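Local coordinates for ferric uptake regulation protein (PDB 2XIG), which probably represses iron-regulated genes as a homodimeric transcription factor, with ferrous iron as the cofactor that lets it bind their operators, at residues 33-36 with 42-45; 46-51 with 62-67. The protein carries 2 engineered substitutions. All coordinates share one frame; numbering follows the deposited sequence.

Contact 1: residues 33-36 with 42-45; sequences VSVL and HLSP. With ZN (zinc ion), chain L.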
ATOM      1  N   VAL C  33      17.858   6.078 -26.129  1.00 19.21           N
ATOM      2  CA  VAL C  33      16.922   6.955 -26.823  1.00 15.56           C
ATOM      3  C   VAL C  33      16.240   6.185 -27.943  1.00 13.84           C
ATOM      4  O   VAL C  33      15.026   6.273 -28.104  1.00 15.30           O
ATOM      5  CB  VAL C  33      17.613   8.207 -27.393  1.00 22.58           C
ATOM      6  CG1 VAL C  33      16.646   8.992 -28.294  1.00 21.70           C
ATOM      7  CG2 VAL C  33      18.122   9.084 -26.263  1.00 22.92           C
ATOM      8  N   SER C  34      17.021   5.421 -28.700  1.00 18.15           N
ATOM      9  CA  SER C  34      16.488   4.704 -29.855  1.00 22.44           C
ATOM     10  C   SER C  34      15.509   3.604 -29.437  1.00 18.65           C
ATOM     11  O   SER C  34      14.471   3.428 -30.069  1.00 20.94           O
ATOM     12  CB  SER C  34      17.622   4.131 -30.709  1.00 21.79           C
ATOM     13  OG  SER C  34      18.474   5.164 -31.174  1.00 25.37           O
ATOM     14  N   VAL C  35      15.836   2.869 -28.377  1.00 18.49           N
ATOM     15  CA  VAL C  35      14.895   1.879 -27.854  1.00 20.54           C
ATOM     16  C   VAL C  35      13.544   2.523 -27.529  1.00 21.45           C
ATOM     17  O   VAL C  35      12.494   2.012 -27.921  1.00 19.91           O
ATOM     18  CB  VAL C  35      15.453   1.127 -26.620  1.00 17.04           C
ATOM     19  CG1 VAL C  35      14.340   0.376 -25.906  1.00 20.83           C
ATOM     20  CG2 VAL C  35      16.564   0.169 -27.042  1.00 23.31           C
ATOM     21  N   LEU C  36      13.567   3.654 -26.825  1.00 14.35           N
ATOM     22  CA  LEU C  36      12.335   4.327 -26.444  1.00 12.54           C
ATOM     23  C   LEU C  36      11.591   4.890 -27.646  1.00 19.65           C
ATOM     24  O   LEU C  36      10.366   4.782 -27.727  1.00 19.51           O
ATOM     25  CB  LEU C  36      12.606   5.432 -25.415  1.00 19.40           C
ATOM     26  CG  LEU C  36      12.957   4.915 -24.015  1.00 18.29           C
ATOM     27  CD1 LEU C  36      13.476   6.038 -23.118  1.00 20.79           C
ATOM     28  CD2 LEU C  36      11.756   4.239 -23.387  1.00 19.65           C
ATOM     29  N   HIS C  42       5.282   2.004 -22.738  1.00 21.43           N
ATOM     30  CA  HIS C  42       6.110   2.719 -21.767  1.00 19.37           C
ATOM     31  C   HIS C  42       6.999   1.696 -21.086  1.00 21.83           C
ATOM     32  O   HIS C  42       6.516   0.682 -20.610  1.00 22.12           O
ATOM     33  CB  HIS C  42       5.261   3.441 -20.725  1.00 24.42           C
ATOM     34  CG  HIS C  42       4.277   4.409 -21.302  1.00 20.15           C
ATOM     35  ND1 HIS C  42       3.210   4.004 -22.069  1.00 20.81           N
ATOM     36  CD2 HIS C  42       4.181   5.757 -21.200  1.00 13.64           C
ATOM     37  CE1 HIS C  42       2.506   5.061 -22.432  1.00 18.10           C
ATOM     38  NE2 HIS C  42       3.068   6.134 -21.907  1.00 16.84           N
ATOM     39  N   LEU C  43       8.296   1.960 -21.031  1.00 18.05           N
ATOM     40  CA  LEU C  43       9.249   0.931 -20.617  1.00 18.08           C
ATOM     41  C   LEU C  43       9.861   1.191 -19.246  1.00 20.93           C
ATOM     42  O   LEU C  43      10.156   2.327 -18.898  1.00 21.65           O
ATOM     43  CB  LEU C  43      10.363   0.803 -21.660  1.00 18.68           C
ATOM     44  CG  LEU C  43       9.938   0.302 -23.043  1.00 23.12           C
ATOM     45  CD1 LEU C  43      11.140   0.258 -23.984  1.00 17.47           C
ATOM     46  CD2 LEU C  43       9.277  -1.067 -22.942  1.00 23.09           C
ATOM     47  N   SER C  44      10.057   0.126 -18.472  1.00 19.83           N
ATOM     48  CA  SER C  44      10.782   0.235 -17.216  1.00 21.16           C
ATOM     49  C   SER C  44      12.280   0.220 -17.487  1.00 20.87           C
ATOM     50  O   SER C  44      12.723  -0.267 -18.523  1.00 20.05           O
ATOM     51  CB  SER C  44      10.416  -0.933 -16.290  1.00 19.99           C
ATOM     52  OG  SER C  44      10.886  -2.146 -16.842  1.00 19.76           O
ATOM     53  N   PRO C  45      13.076   0.751 -16.551  1.00 19.36           N
ATOM     54  CA  PRO C  45      14.530   0.655 -16.689  1.00 20.66           C
ATOM     55  C   PRO C  45      15.004  -0.788 -16.904  1.00 22.58           C
ATOM     56  O   PRO C  45      15.924  -1.005 -17.690  1.00 21.81           O
ATOM     57  CB  PRO C  45      15.037   1.203 -15.356  1.00 24.70           C
ATOM     58  CG  PRO C  45      13.964   2.140 -14.914  1.00 24.24           C
ATOM     59  CD  PRO C  45      12.679   1.486 -15.337  1.00 24.89           C
TER
HETATM   60 ZN    ZN L1151       2.707   8.281 -22.084  1.00 21.04          ZN
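Leu43 carries the apolar part of this contact, reaching from the loop to the last turns of helix 27-38 chiefly with one methyl, CD1. Val35 meets it at 3.7 Å between Val35 CG1 and Leu43 CD1, the two side chains crossing at about a right angle. Leu36 instead slides past Leu43 in the opposite direction, so that Leu36 CD2 lies 4.1 Å from both CB and CD1 of Leu43. Val35 presents CG1 because that methyl stands opposite the backbone N (chi1 166°), leaving CG2 to share no contact with the loop. No hydrogen bond joins the two segments, and the touch is small, with 114 Å² buried in all.

Together, helix 27-38, this loop and helix 45-52 belong to the winged-helix DNA-binding domain of the Fur family, in which strands 77-82 and 86-91 form the wing. The loop is tied to the wing by backbone hydrogen bonds between Leu43 and Tyr89.

Metal coordination takes over one residue earlier. The CB of His42 points away from the helix, and its ring sends NE2 to the zinc ion at 2.2 Å; Glu90, His97 and His99 bind the same ion, which has five ligand atoms in all.

Polar capping accounts for the other end of the loop. Ser44 is the N-cap of helix 45-52, its OG capping a backbone N of the first turn, while its own backbone N is hydrogen-bonded to the carboxylate of Glu47. This reciprocal pairing of the N-cap residue with the one three positions on is a capping box.

Contact 2: residues 46-51 with 62-67; sequences EEITHS and SSVYRI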
ATOM      1  N   GLU C  46      14.388  -1.753 -16.222  1.00 21.64           N
ATOM      2  CA  GLU C  46      14.742  -3.157 -16.413  1.00 22.05           C
ATOM      3  C   GLU C  46      14.545  -3.598 -17.862  1.00 18.14           C
ATOM      4  O   GLU C  46      15.413  -4.236 -18.442  1.00 19.23           O
ATOM      5  CB  GLU C  46      13.926  -4.056 -15.469  1.00 30.53           C
ATOM      6  CG  GLU C  46      14.311  -3.927 -13.998  1.00 38.49           C
ATOM      7  CD  GLU C  46      13.272  -4.524 -13.047  1.00 47.57           C
ATOM      8  OE1 GLU C  46      12.180  -3.933 -12.908  1.00 51.50           O
ATOM      9  OE2 GLU C  46      13.550  -5.573 -12.425  1.00 45.67           O
ATOM     10  N   GLU C  47      13.399  -3.258 -18.444  1.00 19.31           N
ATOM     11  CA  GLU C  47      13.109  -3.650 -19.822  1.00 23.42           C
ATOM     12  C   GLU C  47      14.058  -2.989 -20.816  1.00 21.39           C
ATOM     13  O   GLU C  47      14.486  -3.598 -21.796  1.00 18.44           O
ATOM     14  CB  GLU C  47      11.679  -3.271 -20.188  1.00 25.94           C
ATOM     15  CG  GLU C  47      10.621  -3.984 -19.400  1.00 29.67           C
ATOM     16  CD  GLU C  47       9.240  -3.569 -19.842  1.00 38.40           C
ATOM     17  OE1 GLU C  47       8.883  -2.382 -19.661  1.00 28.46           O
ATOM     18  OE2 GLU C  47       8.514  -4.436 -20.370  1.00 47.47           O
ATOM     19  N   ILE C  48      14.364  -1.721 -20.576  1.00 19.26           N
ATOM     20  CA  ILE C  48      15.319  -1.015 -21.415  1.00 19.72           C
ATOM     21  C   ILE C  48      16.683  -1.696 -21.343  1.00 17.81           C
ATOM     22  O   ILE C  48      17.372  -1.842 -22.355  1.00 23.44           O
ATOM     23  CB  ILE C  48      15.415   0.474 -21.010  1.00 21.51           C
ATOM     24  CG1 ILE C  48      14.099   1.184 -21.328  1.00 16.59           C
ATOM     25  CG2 ILE C  48      16.578   1.164 -21.710  1.00 21.06           C
ATOM     26  CD1 ILE C  48      13.904   2.498 -20.570  1.00 21.50           C
ATOM     27  N   THR C  49      17.058  -2.134 -20.144  1.00 17.25           N
ATOM     28  CA  THR C  49      18.336  -2.806 -19.949  1.00 16.30           C
ATOM     29  C   THR C  49      18.339  -4.126 -20.714  1.00 14.88           C
ATOM     30  O   THR C  49      19.316  -4.449 -21.390  1.00 21.96           O
ATOM     31  CB  THR C  49      18.619  -3.054 -18.452  1.00 22.39           C
ATOM     32  OG1 THR C  49      18.623  -1.799 -17.759  1.00 22.32           O
ATOM     33  CG2 THR C  49      19.967  -3.749 -18.246  1.00 22.51           C
ATOM     34  N   HIS C  50      17.241  -4.874 -20.607  1.00 25.18           N
ATOM     35  CA  HIS C  50      17.088  -6.129 -21.343  1.00 23.40           C
ATOM     36  C   HIS C  50      17.413  -5.901 -22.820  1.00 18.76           C
ATOM     37  O   HIS C  50      18.188  -6.641 -23.416  1.00 23.44           O
ATOM     38  CB  HIS C  50      15.655  -6.680 -21.222  1.00 22.61           C
ATOM     39  CG  HIS C  50      15.397  -7.492 -19.982  1.00 33.27           C
ATOM     40  ND1 HIS C  50      16.109  -8.632 -19.671  1.00 36.92           N
ATOM     41  CD2 HIS C  50      14.471  -7.351 -19.001  1.00 31.95           C
ATOM     42  CE1 HIS C  50      15.648  -9.145 -18.542  1.00 38.06           C
ATOM     43  NE2 HIS C  50      14.656  -8.386 -18.113  1.00 34.97           N
ATOM     44  N   SER C  51      16.795  -4.880 -23.415  1.00 19.76           N
ATOM     45  CA  SER C  51      16.989  -4.598 -24.837  1.00 18.76           C
ATOM     46  C   SER C  51      18.446  -4.261 -25.180  1.00 24.68           C
ATOM     47  O   SER C  51      19.012  -4.773 -26.152  1.00 24.67           O
ATOM     48  CB  SER C  51      16.073  -3.455 -25.279  1.00 26.33           C
ATOM     49  OG  SER C  51      14.726  -3.745 -24.959  1.00 33.19           O
ATOM     50  N   SER C  62      22.753   0.077 -13.431  1.00 17.90           N
ATOM     51  CA  SER C  62      23.148   1.383 -12.879  1.00 21.14           C
ATOM     52  C   SER C  62      23.504   2.380 -13.978  1.00 19.67           C
ATOM     53  O   SER C  62      23.230   3.577 -13.853  1.00 18.41           O
ATOM     54  CB  SER C  62      24.320   1.251 -11.903  1.00 21.28           C
ATOM     55  OG  SER C  62      25.448   0.683 -12.537  1.00 21.48           O
ATOM     56  N   SER C  63      24.109   1.897 -15.057  1.00 16.44           N
ATOM     57  CA  SER C  63      24.476   2.802 -16.146  1.00 16.52           C
ATOM     58  C   SER C  63      23.225   3.296 -16.868  1.00 19.49           C
ATOM     59  O   SER C  63      23.150   4.459 -17.280  1.00 22.59           O
ATOM     60  CB  SER C  63      25.496   2.167 -17.106  1.00 26.98           C
ATOM     61  OG  SER C  63      24.907   1.179 -17.934  1.00 35.47           O
ATOM     62  N   VAL C  64      22.226   2.422 -16.988  1.00 19.00           N
ATOM     63  CA  VAL C  64      20.967   2.798 -17.624  1.00 17.51           C
ATOM     64  C   VAL C  64      20.199   3.839 -16.811  1.00 16.54           C
ATOM     65  O   VAL C  64      19.676   4.804 -17.374  1.00 21.33           O
ATOM     66  CB  VAL C  64      20.095   1.573 -17.953  1.00 16.48           C
ATOM     67  CG1 VAL C  64      18.714   2.021 -18.425  1.00 21.38           C
ATOM     68  CG2 VAL C  64      20.787   0.725 -19.023  1.00 17.93           C
ATOM     69  N   TYR C  65      20.160   3.665 -15.493  1.00 14.56           N
ATOM     70  CA  TYR C  65      19.531   4.656 -14.626  1.00 19.22           C
ATOM     71  C   TYR C  65      20.178   6.021 -14.787  1.00 17.74           C
ATOM     72  O   TYR C  65      19.480   7.024 -14.931  1.00 21.29           O
ATOM     73  CB  TYR C  65      19.575   4.237 -13.146  1.00 18.90           C
ATOM     74  CG  TYR C  65      18.339   3.486 -12.705  1.00 21.13           C
ATOM     75  CD1 TYR C  65      17.291   4.140 -12.073  1.00 25.27           C
ATOM     76  CD2 TYR C  65      18.208   2.125 -12.955  1.00 16.71           C
ATOM     77  CE1 TYR C  65      16.148   3.449 -11.681  1.00 21.73           C
ATOM     78  CE2 TYR C  65      17.078   1.436 -12.577  1.00 17.82           C
ATOM     79  CZ  TYR C  65      16.056   2.097 -11.940  1.00 23.75           C
ATOM     80  OH  TYR C  65      14.939   1.395 -11.559  1.00 27.60           O
ATOM     81  N   ARG C  66      21.507   6.054 -14.746  1.00 19.10           N
ATOM     82  CA  ARG C  66      22.239   7.304 -14.911  1.00 19.84           C
ATOM     83  C   ARG C  66      21.871   7.996 -16.232  1.00 23.16           C
ATOM     84  O   ARG C  66      21.603   9.196 -16.263  1.00 21.71           O
ATOM     85  CB  ARG C  66      23.744   7.049 -14.851  1.00 21.56           C
ATOM     86  CG  ARG C  66      24.589   8.291 -15.036  1.00 24.05           C
ATOM     87  CD  ARG C  66      26.083   7.967 -14.928  1.00 22.98           C
ATOM     88  NE  ARG C  66      26.321   7.087 -13.791  1.00 29.04           N
ATOM     89  CZ  ARG C  66      26.808   5.853 -13.876  1.00 28.17           C
ATOM     90  NH1 ARG C  66      27.160   5.346 -15.049  1.00 27.69           N
ATOM     91  NH2 ARG C  66      26.963   5.135 -12.777  1.00 33.20           N
ATOM     92  N   ILE C  67      21.867   7.225 -17.315  1.00 17.72           N
ATOM     93  CA  ILE C  67      21.437   7.718 -18.620  1.00 20.72           C
ATOM     94  C   ILE C  67      19.998   8.244 -18.599  1.00 24.27           C
ATOM     95  O   ILE C  67      19.719   9.328 -19.131  1.00 22.80           O
ATOM     96  CB  ILE C  67      21.577   6.619 -19.698  1.00 21.16           C
ATOM     97  CG1 ILE C  67      23.053   6.393 -20.040  1.00 20.38           C
ATOM     98  CG2 ILE C  67      20.762   6.975 -20.945  1.00 20.70           C
ATOM     99  CD1 ILE C  67      23.291   5.202 -20.936  1.00 22.01           C
TER
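Val64 sets its isopropyl group against Thr49 and Ile48, which sit side by side on helix 45-52. Its CG2 methyl lies 3.6 Å from Thr49 OG1 and meets Thr49 alone; its CB is nearly as close, so the threonine oxygen rests against the branch point of the valine. The other methyl, CG1, lies between the two neighbours, about as near Thr49 OG1 (3.9 Å) as Ile48 CG2 (4.0 Å). Val64 can serve both because its CB points toward helix 45-52 and chi1 of 172° places CG1 opposite the backbone N, with CG2 beside that N.

The two helices approach to 6.6 Å between the CA atoms of Thr49 and Val64. In the winged-helix fold of the Fur family this is the helix-turn-helix pairing, with helix 61-73 in the position of the recognition helix. Around the pair the domain closes in: Ile48 also packs on Leu36 and Leu68, and Val64 on Gln28 and Ile52. Tyr65, one residue on, packs against Arg13 of the second subunit.

The hydroxyl of Thr49 faces a hydrocarbon here, yet it is satisfied within its own helix by a hydrogen bond with Pro45 O. With chi1 at -59°, OG1 stands beside the backbone N and can reach back one turn to that carbonyl. The chemistry is therefore that of an apolar seam: the segments meet here through van der Waals packing, with no hydrogen bond between them.

Contact 1 and contact 2 follow one another along the chain, their centres about 8 Å apart, and helix 45-52 is the element that joins them. Ile48 faces both ways: its CD1 is 3.9 Å from Leu36 CD2 and its CG1 3.8 Å from Leu43 CB, while its CG2 belongs to contact 2. A second bridge runs from the helix start, where Pro45 CB packs 3.5 Å from Tyr65 CE2. The zinc ion is bound directly at the loop of contact 1, but lies about 13 Å from the nearest side-chain atom of Ile48. Packing thus runs from the metal-bound loop through Ile48 and Pro45 to helix 61-73.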